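PDB 4YS6: putative solute-binding component of ABC transporter from Clostridium phytofermentans, which probably binds carbohydrates as the solute-binding component of an ABC transporter and here holds beta-D-glucose in its pocket. Local coordinates for residues V278-L282 and D283-S287; L297-Q300 and V301-V305; V337-D340 and A341-K345. All blocks are in the same frame, centred on the assembly; numbering follows the deposited sequence.

Interaction 1 of 3, residues V278-L282 and D283-S287; sequences VKNML and DGKQS
From Asn280 to Lys285 the chain closes the last turn of helix 275-282 with a Schellman motif. Lys285 N reaches back five residues to Asn280 O at 2.9 Å in a nearly straight bond (166° at the hydrogen), and inside that loop Gly284 N bonds Met281 O at 3.0 Å. Gly284 is the C-prime residue; its phi is 79°, a backbone shape that glycine adopts most easily, so it suits this place. Asn280 O takes a second bond from Asp283 N, the two donors coming from opposite faces of the carbonyl plane, so one oxygen gathers much of the turn.

The side chains fall into a polar flank and a buried one. Asn280 and Lys285 lie CB to CB at 4.0 Å, their chains running past each other at a slant. With the Lys285 chain extended beyond CG, Lys285 NZ stays 4.0 Å from Asn280 OD1, and a shared water bridges them: it donates to Asn280 OD1 and to Asp283 OD2, the latter at 2.6 Å, and accepts from Lys285 NZ. A second water joins Asn280 ND2 to Gln286 OE1. Across the turn, Met281, present as selenomethionine, lays its CG 3.7 Å from Gln286 CB, while a third water bridges Met281 O and Gln286 O. Gln286 OE1 is met by Asn277 ND2, while NE2 donates to Met288 O and Asp247 OD1, which suits a long, two-headed side chain at a buried place.

Chemically, the turn lets the last carbonyls of the helix find donors although the helix has stopped. The N-H of Gln286, by contrast, is buried by the turn with no partner. The shared water probably lets the opposite charges of Asp283 and Lys285 feel each other without direct contact.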
ATOM      1  N   VAL A 278     -14.036  -5.015   2.181  1.00 13.39           N
ATOM      2  CA  VAL A 278     -14.703  -6.165   1.568  1.00 13.79           C
ATOM      3  C   VAL A 278     -16.186  -6.148   1.906  1.00 14.20           C
ATOM      4  O   VAL A 278     -17.042  -6.359   1.039  1.00 14.49           O
ATOM      5  CB  VAL A 278     -14.075  -7.490   2.012  1.00 13.97           C
ATOM      6  CG1 VAL A 278     -14.843  -8.690   1.403  1.00 14.48           C
ATOM      7  CG2 VAL A 278     -12.626  -7.532   1.590  1.00 16.02           C
ATOM      8  N   LYS A 279     -16.516  -5.885   3.159  1.00 14.33           N
ATOM      9  CA  LYS A 279     -17.922  -5.772   3.532  1.00 14.69           C
ATOM     10  C   LYS A 279     -18.619  -4.660   2.760  1.00 14.61           C
ATOM     11  O   LYS A 279     -19.752  -4.839   2.325  1.00 17.93           O
ATOM     12  CB  LYS A 279     -18.046  -5.532   5.027  1.00 18.00           C
ATOM     13  CG  LYS A 279     -17.671  -6.750   5.845  1.00 17.39           C
ATOM     14  CD  LYS A 279     -17.679  -6.441   7.334  1.00 25.98           C
ATOM     15  CE  LYS A 279     -17.411  -7.684   8.162  1.00 36.16           C
ATOM     16  NZ  LYS A 279     -17.685  -7.441   9.616  1.00 47.19           N
ATOM     17  N   ASN A 280     -17.944  -3.529   2.560  1.00 14.25           N
ATOM     18  CA  ASN A 280     -18.514  -2.465   1.720  1.00 14.61           C
ATOM     19  C   ASN A 280     -18.695  -2.906   0.275  1.00 15.12           C
ATOM     20  O   ASN A 280     -19.720  -2.579  -0.330  1.00 17.32           O
ATOM     21  CB  ASN A 280     -17.663  -1.224   1.745  1.00 15.56           C
ATOM     22  CG  ASN A 280     -17.840  -0.430   3.017  1.00 19.37           C
ATOM     23  OD1 ASN A 280     -18.758  -0.673   3.807  1.00 22.67           O
ATOM     24  ND2 ASN A 280     -16.961   0.529   3.222  1.00 19.59           N
HETATM   25  N   MSE A 281     -17.766  -3.686  -0.270  1.00 14.38           N
HETATM   26  CA  MSE A 281     -17.962  -4.174  -1.641  1.00 14.37           C
HETATM   27  C   MSE A 281     -19.198  -5.056  -1.726  1.00 16.75           C
HETATM   28  O   MSE A 281     -19.941  -4.999  -2.721  1.00 16.40           O
HETATM   29  CB  MSE A 281     -16.746  -4.949  -2.183  1.00 15.33           C
HETATM   30  CG  MSE A 281     -15.528  -4.121  -2.407  1.00 18.13           C
HETATM   31 SE   MSE A 281     -14.140  -5.103  -3.451  1.00 37.03          SE
HETATM   32  CE  MSE A 281     -15.006  -6.836  -3.372  1.00 23.24           C
ATOM     33  N   LEU A 282     -19.439  -5.884  -0.711  1.00 15.34           N
ATOM     34  CA  LEU A 282     -20.635  -6.730  -0.704  1.00 15.83           C
ATOM     35  C   LEU A 282     -21.934  -5.925  -0.645  1.00 16.11           C
ATOM     36  O   LEU A 282     -22.999  -6.433  -1.015  1.00 16.68           O
ATOM     37  CB  LEU A 282     -20.587  -7.717   0.460  1.00 17.86           C
ATOM     38  CG  LEU A 282     -19.348  -8.622   0.490  1.00 27.70           C
ATOM     39  CD1 LEU A 282     -19.461  -9.696   1.556  1.00 27.60           C
ATOM     40  CD2 LEU A 282     -19.043  -9.238  -0.847  1.00 37.76           C
ATOM     41  N   ASP A 283     -21.850  -4.680  -0.167  1.00 15.75           N
ATOM     42  CA  ASP A 283     -23.010  -3.786  -0.087  1.00 16.00           C
ATOM     43  C   ASP A 283     -23.020  -2.780  -1.221  1.00 15.86           C
ATOM     44  O   ASP A 283     -23.805  -1.833  -1.208  1.00 16.00           O
ATOM     45  CB  ASP A 283     -23.036  -3.018   1.244  1.00 25.00           C
ATOM     46  CG  ASP A 283     -23.500  -3.873   2.413  1.00 41.48           C
ATOM     47  OD1 ASP A 283     -24.249  -4.848   2.193  1.00 39.34           O
ATOM     48  OD2 ASP A 283     -23.121  -3.551   3.560  1.00 38.22           O
ATOM     49  N   GLY A 284     -22.135  -2.964  -2.183  1.00 15.64           N
ATOM     50  CA  GLY A 284     -22.131  -2.129  -3.374  1.00 17.58           C
ATOM     51  C   GLY A 284     -21.494  -0.762  -3.179  1.00 21.08           C
ATOM     52  O   GLY A 284     -21.698   0.138  -4.001  1.00 19.69           O
ATOM     53  N   LYS A 285     -20.709  -0.591  -2.117  1.00 14.72           N
ATOM     54  CA  LYS A 285     -20.153   0.728  -1.800  1.00 14.35           C
ATOM     55  C   LYS A 285     -18.699   0.916  -2.258  1.00 18.09           C
ATOM     56  O   LYS A 285     -18.182   2.016  -2.245  1.00 21.64           O
ATOM     57  CB  LYS A 285     -20.217   1.000  -0.302  1.00 14.53           C
ATOM     58  CG  LYS A 285     -21.589   1.236   0.273  1.00 16.14           C
ATOM     59  CD  LYS A 285     -21.432   1.545   1.751  1.00 35.01           C
ATOM     60  CE  LYS A 285     -22.637   1.177   2.580  1.00 48.58           C
ATOM     61  NZ  LYS A 285     -22.290   1.164   4.038  1.00 54.39           N
ATOM     62  N   GLN A 286     -18.054  -0.157  -2.672  1.00 13.84           N
ATOM     63  CA  GLN A 286     -16.719  -0.070  -3.247  1.00 13.49           C
ATOM     64  C   GLN A 286     -16.700  -1.006  -4.453  1.00 19.42           C
ATOM     65  O   GLN A 286     -17.259  -2.103  -4.417  1.00 14.11           O
ATOM     66  CB  GLN A 286     -15.655  -0.439  -2.230  1.00 13.14           C
ATOM     67  CG  GLN A 286     -14.272  -0.456  -2.806  1.00 15.95           C
ATOM     68  CD  GLN A 286     -13.184  -0.452  -1.761  1.00 13.77           C
ATOM     69  OE1 GLN A 286     -13.360   0.029  -0.643  1.00 12.55           O
ATOM     70  NE2 GLN A 286     -12.031  -0.959  -2.141  1.00 12.78           N
ATOM     71  N   SER A 287     -16.090  -0.560  -5.536  1.00 13.62           N
ATOM     72  CA  SER A 287     -16.149  -1.297  -6.811  1.00 13.91           C
ATOM     73  C   SER A 287     -15.221  -2.496  -6.891  1.00 13.81           C
ATOM     74  O   SER A 287     -15.577  -3.551  -7.429  1.00 14.17           O
ATOM     75  CB  SER A 287     -15.793  -0.350  -7.968  1.00 16.26           C
ATOM     76  OG  SER A 287     -16.650   0.771  -7.969  1.00 19.20           O
TER
HETATM   77  O   HOH W   1     -15.114   1.262   1.218  1.00 18.68           O
HETATM   78  O   HOH W   2     -21.402  -1.853   4.393  1.00 36.29           O
HETATM   79  O   HOH W   3     -19.349  -4.096  -5.308  1.00 33.57           O

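Interaction 2 of 3, residues L297-Q300 and V301-V305; sequences LASQ and VVKMV
Lys303 NZ donates to Gln300 OE1 at 2.8 Å, joining two side chains three residues apart on helix 294-309. The ammonium approaches a little off the plane of the amide carbonyl (18°), and the two chains slant across each other rather than lying alongside. Gln300 makes this possible by bending at chi2 (-55°), which turns its amide onward, toward the next turn, whereas Lys303 stays extended beyond CG and brings its nitrogen to OE1 from close to the amide plane. Lysine suits the place because its methylenes can lie against the helix while its charged end stays at an exposed position: CG rests 3.4 Å from Ser299 O, and CE passes 4.0 Å from Ser299 OG.

Behind this pair run the regular backbone bonds of the helix. Val301 N to Leu297 O (3.0 Å) and Val302 N to Ala298 O (2.9 Å) are followed by Lys303 N to Ser299 O and Met304 N to Gln300 O. The branched residues fit closely over these carbonyls, Val301 CG2 lying 3.4 Å from Leu297 O and Val302 CG2 3.3 Å from Ala298 O. Valine is well placed here, since with CG1 anti to the backbone N (169° in Val301) its second methyl turns back along the preceding turn.

Leu297, Val301 and Met304, the last modelled as selenomethionine, form an apolar stripe that packs on strands 119-123 and 135-139. Ala298 and Val301 also meet helix 50-64, where the small methyl of Ala298 allows close approach to Gln61. A mostly buried helix lying against a largely parallel beta sheet, with a neighbouring helix at its flank, is the layered alpha/beta construction of a lobe of the periplasmic-binding-protein fold.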
ATOM      1  N   LEU A 297       4.242 -12.660   0.483  1.00 14.22           N
ATOM      2  CA  LEU A 297       5.318 -11.691   0.667  1.00 16.57           C
ATOM      3  C   LEU A 297       6.226 -12.145   1.810  1.00 14.53           C
ATOM      4  O   LEU A 297       7.453 -12.161   1.661  1.00 14.46           O
ATOM      5  CB  LEU A 297       4.756 -10.296   0.938  1.00 13.88           C
ATOM      6  CG  LEU A 297       5.778  -9.180   1.144  1.00 17.04           C
ATOM      7  CD1 LEU A 297       6.733  -9.108  -0.009  1.00 19.54           C
ATOM      8  CD2 LEU A 297       5.044  -7.842   1.308  1.00 17.71           C
ATOM      9  N   ALA A 298       5.632 -12.532   2.939  1.00 13.19           N
ATOM     10  CA  ALA A 298       6.409 -13.003   4.080  1.00 13.53           C
ATOM     11  C   ALA A 298       7.246 -14.217   3.698  1.00 13.88           C
ATOM     12  O   ALA A 298       8.411 -14.309   4.087  1.00 15.69           O
ATOM     13  CB  ALA A 298       5.524 -13.321   5.258  1.00 15.68           C
ATOM     14  N   SER A 299       6.676 -15.129   2.917  1.00 16.33           N
ATOM     15  CA  SER A 299       7.404 -16.311   2.477  1.00 14.66           C
ATOM     16  C   SER A 299       8.644 -15.936   1.670  1.00 17.86           C
ATOM     17  O   SER A 299       9.717 -16.520   1.849  1.00 16.28           O
ATOM     18  CB  SER A 299       6.487 -17.222   1.647  1.00 19.49           C
ATOM     19  OG  SER A 299       7.230 -18.347   1.204  1.00 28.57           O
ATOM     20  N   GLN A 300       8.506 -14.944   0.801  1.00 16.16           N
ATOM     21  CA  GLN A 300       9.611 -14.522  -0.043  1.00 16.09           C
ATOM     22  C   GLN A 300      10.686 -13.871   0.818  1.00 15.17           C
ATOM     23  O   GLN A 300      11.886 -14.095   0.608  1.00 15.26           O
ATOM     24  CB  GLN A 300       9.138 -13.566  -1.128  1.00 17.24           C
ATOM     25  CG  GLN A 300       8.323 -14.241  -2.193  1.00 17.77           C
ATOM     26  CD  GLN A 300       9.067 -15.406  -2.826  1.00 24.14           C
ATOM     27  OE1 GLN A 300       8.661 -16.559  -2.700  1.00 29.91           O
ATOM     28  NE2 GLN A 300      10.172 -15.112  -3.478  1.00 24.39           N
ATOM     29  N   VAL A 301      10.263 -13.087   1.806  1.00 14.29           N
ATOM     30  CA  VAL A 301      11.238 -12.460   2.696  1.00 15.30           C
ATOM     31  C   VAL A 301      12.008 -13.506   3.508  1.00 15.33           C
ATOM     32  O   VAL A 301      13.246 -13.407   3.659  1.00 16.10           O
ATOM     33  CB  VAL A 301      10.559 -11.449   3.606  1.00 16.10           C
ATOM     34  CG1 VAL A 301      11.509 -10.978   4.722  1.00 21.49           C
ATOM     35  CG2 VAL A 301      10.107 -10.289   2.765  1.00 12.94           C
ATOM     36  N   VAL A 302      11.327 -14.541   4.006  1.00 14.98           N
ATOM     37  CA  VAL A 302      12.029 -15.571   4.761  1.00 15.58           C
ATOM     38  C   VAL A 302      13.014 -16.313   3.860  1.00 16.50           C
ATOM     39  O   VAL A 302      14.080 -16.688   4.329  1.00 17.07           O
ATOM     40  CB  VAL A 302      11.045 -16.541   5.440  1.00 18.37           C
ATOM     41  CG1 VAL A 302      11.776 -17.709   6.098  1.00 23.37           C
ATOM     42  CG2 VAL A 302      10.225 -15.771   6.487  1.00 24.00           C
ATOM     43  N   LYS A 303      12.692 -16.495   2.578  1.00 14.89           N
ATOM     44  CA  LYS A 303      13.681 -17.060   1.641  1.00 15.05           C
ATOM     45  C   LYS A 303      14.937 -16.181   1.548  1.00 14.91           C
ATOM     46  O   LYS A 303      16.076 -16.694   1.444  1.00 16.30           O
ATOM     47  CB  LYS A 303      13.084 -17.236   0.244  1.00 21.56           C
ATOM     48  CG  LYS A 303      12.038 -18.324   0.184  1.00 21.17           C
ATOM     49  CD  LYS A 303      11.472 -18.395  -1.209  1.00 24.89           C
ATOM     50  CE  LYS A 303      10.246 -19.278  -1.268  1.00 30.52           C
ATOM     51  NZ  LYS A 303       9.664 -19.224  -2.637  1.00 38.57           N
HETATM   52  N   MSE A 304      14.747 -14.865   1.558  1.00 14.48           N
HETATM   53  CA  MSE A 304      15.877 -13.920   1.548  1.00 14.40           C
HETATM   54  C   MSE A 304      16.679 -14.020   2.848  1.00 16.28           C
HETATM   55  O   MSE A 304      17.900 -14.033   2.823  1.00 15.05           O
HETATM   56  CB  MSE A 304      15.409 -12.471   1.335  1.00 15.50           C
HETATM   57  CG  MSE A 304      14.736 -12.271   0.031  1.00 13.56           C
HETATM   58 SE   MSE A 304      14.148 -10.381   0.064  1.00 26.64          SE
HETATM   59  CE  MSE A 304      13.885 -10.138  -1.830  1.00 20.84           C
ATOM     60  N   VAL A 305      15.992 -14.110   3.981  1.00 14.94           N
ATOM     61  CA  VAL A 305      16.657 -14.241   5.270  1.00 15.73           C
ATOM     62  C   VAL A 305      17.496 -15.516   5.311  1.00 15.96           C
ATOM     63  O   VAL A 305      18.674 -15.515   5.727  1.00 16.86           O
ATOM     64  CB  VAL A 305      15.623 -14.233   6.391  1.00 15.48           C
ATOM     65  CG1 VAL A 305      16.284 -14.532   7.727  1.00 16.08           C
ATOM     66  CG2 VAL A 305      14.933 -12.887   6.426  1.00 14.99           C
TER

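Interaction 3 of 3, residues V337-D340 and A341-K345; sequences VFAD and ATNYK
Asn343 turns its carboxamide back against the end of strand 331-339 and occupies two backbone groups there. Its ND2 donates to Phe338 O at 3.0 Å, the acceptor lying in the plane of the amide, and its OD1 accepts from Asp340 N at 2.8 Å in a nearly straight bond (166°). The side-chain amide thus offers one donor and one acceptor to the strand, much as one residue of an adjacent parallel strand would with its N-H and C=O, which is why asparagine suits the place. A chi1 of 69°, setting CG between the backbone N and the carbonyl carbon, folds the group toward the chain it has just left.

Asp340 and Thr342 meet through a carboxylate and a hydroxyl, their side chains crossing at a slant. Thr342 OG1 donates to Asp340 OD1 at 2.7 Å on the syn side, close to the carboxylate plane, while Thr342 N reaches the same oxygen at 3.0 Å from above that plane. The latter bond makes an Asx turn. Asp340 also has CG in the sterically tight well (chi1 64°), which brings OD1 over the following peptides; Asn343 N adds a weak bond to it. The backbone carbonyl of Asp340 is used too: Asp340 O receives Asn343 N at 3.2 Å, closing a beta turn, and a weak bond from Tyr344 N at the start of helix 344-349. Tyr344 presents a ring edge to this oxygen and packs on Val278 and Leu282 of helix 275-282.

In the reversal from strand to helix, Asn343 therefore pairs with the strand, while Asp340, with Thr342, holds the turn. Three donors converging on OD1, one of them weakly, would be expected to stabilise the negative charge of Asp340.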
ATOM      1  N   VAL A 337      -3.427  -9.049  -7.301  1.00 12.93           N
ATOM      2  CA  VAL A 337      -4.539  -9.705  -7.990  1.00 13.72           C
ATOM      3  C   VAL A 337      -5.789  -8.860  -7.888  1.00 14.52           C
ATOM      4  O   VAL A 337      -6.164  -8.417  -6.805  1.00 14.89           O
ATOM      5  CB  VAL A 337      -4.817 -11.114  -7.389  1.00 19.80           C
ATOM      6  CG1 VAL A 337      -5.991 -11.781  -8.079  1.00 26.05           C
ATOM      7  CG2 VAL A 337      -3.571 -11.986  -7.517  1.00 22.40           C
ATOM      8  N   PHE A 338      -6.460  -8.669  -9.015  1.00 13.28           N
ATOM      9  CA  PHE A 338      -7.722  -7.930  -9.006  1.00 14.70           C
ATOM     10  C   PHE A 338      -8.788  -8.674  -8.198  1.00 14.62           C
ATOM     11  O   PHE A 338      -9.033  -9.861  -8.428  1.00 16.63           O
ATOM     12  CB  PHE A 338      -8.196  -7.735 -10.444  1.00 16.84           C
ATOM     13  CG  PHE A 338      -9.520  -7.046 -10.568  1.00 16.76           C
ATOM     14  CD1 PHE A 338     -10.694  -7.764 -10.576  1.00 22.53           C
ATOM     15  CD2 PHE A 338      -9.581  -5.674 -10.698  1.00 23.24           C
ATOM     16  CE1 PHE A 338     -11.916  -7.133 -10.699  1.00 28.40           C
ATOM     17  CE2 PHE A 338     -10.815  -5.037 -10.822  1.00 20.67           C
ATOM     18  CZ  PHE A 338     -11.971  -5.777 -10.818  1.00 21.80           C
ATOM     19  N   ALA A 339      -9.445  -7.958  -7.281  1.00 13.42           N
ATOM     20  CA  ALA A 339     -10.526  -8.522  -6.510  1.00 13.69           C
ATOM     21  C   ALA A 339     -11.811  -7.688  -6.592  1.00 15.71           C
ATOM     22  O   ALA A 339     -11.799  -6.463  -6.551  1.00 16.17           O
ATOM     23  CB  ALA A 339     -10.091  -8.661  -5.068  1.00 18.39           C
ATOM     24  N   ASP A 340     -12.936  -8.369  -6.701  1.00 15.85           N
ATOM     25  CA  ASP A 340     -14.198  -7.688  -6.525  1.00 21.66           C
ATOM     26  C   ASP A 340     -15.176  -8.664  -5.911  1.00 23.51           C
ATOM     27  O   ASP A 340     -14.789  -9.745  -5.476  1.00 18.84           O
ATOM     28  CB  ASP A 340     -14.709  -7.097  -7.833  1.00 17.68           C
ATOM     29  CG  ASP A 340     -15.040  -8.135  -8.899  1.00 24.76           C
ATOM     30  OD1 ASP A 340     -15.146  -9.356  -8.622  1.00 30.14           O
ATOM     31  OD2 ASP A 340     -15.234  -7.691 -10.046  1.00 31.88           O
ATOM     32  N   ALA A 341     -16.437  -8.278  -5.828  1.00 32.08           N
ATOM     33  CA  ALA A 341     -17.357  -9.090  -5.055  1.00 28.08           C
ATOM     34  C   ALA A 341     -17.666 -10.408  -5.744  1.00 29.79           C
ATOM     35  O   ALA A 341     -18.152 -11.330  -5.093  1.00 34.74           O
ATOM     36  CB  ALA A 341     -18.615  -8.352  -4.799  1.00 33.40           C
ATOM     37  N   THR A 342     -17.393 -10.507  -7.041  1.00 23.98           N
ATOM     38  CA  THR A 342     -17.604 -11.758  -7.749  1.00 26.02           C
ATOM     39  C   THR A 342     -16.479 -12.780  -7.591  1.00 28.30           C
ATOM     40  O   THR A 342     -16.705 -13.952  -7.897  1.00 28.30           O
ATOM     41  CB  THR A 342     -17.816 -11.560  -9.263  1.00 26.99           C
ATOM     42  OG1 THR A 342     -16.591 -11.203  -9.905  1.00 32.21           O
ATOM     43  CG2 THR A 342     -18.882 -10.492  -9.525  1.00 34.68           C
ATOM     44  N   ASN A 343     -15.294 -12.381  -7.128  1.00 21.73           N
ATOM     45  CA  ASN A 343     -14.238 -13.387  -6.903  1.00 17.73           C
ATOM     46  C   ASN A 343     -13.637 -13.337  -5.503  1.00 16.04           C
ATOM     47  O   ASN A 343     -12.719 -14.096  -5.217  1.00 19.50           O
ATOM     48  CB  ASN A 343     -13.121 -13.264  -7.961  1.00 17.64           C
ATOM     49  CG  ASN A 343     -12.300 -11.999  -7.825  1.00 20.65           C
ATOM     50  OD1 ASN A 343     -12.541 -11.171  -6.958  1.00 18.67           O
ATOM     51  ND2 ASN A 343     -11.298 -11.860  -8.693  1.00 22.26           N
ATOM     52  N   TYR A 344     -14.154 -12.483  -4.616  1.00 17.34           N
ATOM     53  CA  TYR A 344     -13.561 -12.366  -3.301  1.00 20.96           C
ATOM     54  C   TYR A 344     -13.597 -13.678  -2.516  1.00 19.32           C
ATOM     55  O   TYR A 344     -12.679 -13.937  -1.739  1.00 21.49           O
ATOM     56  CB  TYR A 344     -14.249 -11.265  -2.488  1.00 22.59           C
ATOM     57  CG  TYR A 344     -15.447 -11.764  -1.739  1.00 27.94           C
ATOM     58  CD1 TYR A 344     -15.321 -12.258  -0.448  1.00 28.17           C
ATOM     59  CD2 TYR A 344     -16.691 -11.774  -2.332  1.00 27.88           C
ATOM     60  CE1 TYR A 344     -16.413 -12.746   0.231  1.00 36.51           C
ATOM     61  CE2 TYR A 344     -17.794 -12.242  -1.659  1.00 26.53           C
ATOM     62  CZ  TYR A 344     -17.649 -12.732  -0.380  1.00 30.58           C
ATOM     63  OH  TYR A 344     -18.737 -13.209   0.305  1.00 45.06           O
ATOM     64  N   LYS A 345     -14.621 -14.517  -2.695  1.00 19.79           N
ATOM     65  CA  LYS A 345     -14.683 -15.715  -1.848  1.00 20.43           C
ATOM     66  C   LYS A 345     -13.572 -16.659  -2.249  1.00 18.60           C
ATOM     67  O   LYS A 345     -12.869 -17.209  -1.390  1.00 19.01           O
ATOM     68  CB  LYS A 345     -16.029 -16.445  -1.921  1.00 25.79           C
ATOM     69  CG  LYS A 345     -16.041 -17.684  -0.996  1.00 31.62           C
ATOM     70  CD  LYS A 345     -17.235 -18.591  -1.175  1.00 41.28           C
ATOM     71  CE  LYS A 345     -17.136 -19.800  -0.229  1.00 46.40           C
ATOM     72  NZ  LYS A 345     -16.298 -20.925  -0.771  1.00 37.68           N
TER

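Interactions 1 and 3 adjoin, their centres about 11 Å apart: Leu282 CD2 lies 3.4 Å from Tyr344 CE2, and Ser287 O lies 3.7 Å from Asp340 CB, so the helix end of 278-287 packs against the strand-to-helix turn of 337-345. Interaction 2 stands apart, its centre about 32 Å from that of interaction 1 and about 25 Å from that of interaction 3. The bound glucose lies about 8 Å from the side chain of Leu297, 10 Å from that of Gln286 and 13 Å from that of Ala339. No residue of the three contacts is among those lining the glucose pocket, but Leu297 packs on the pocket residues Arg50 and Asp124.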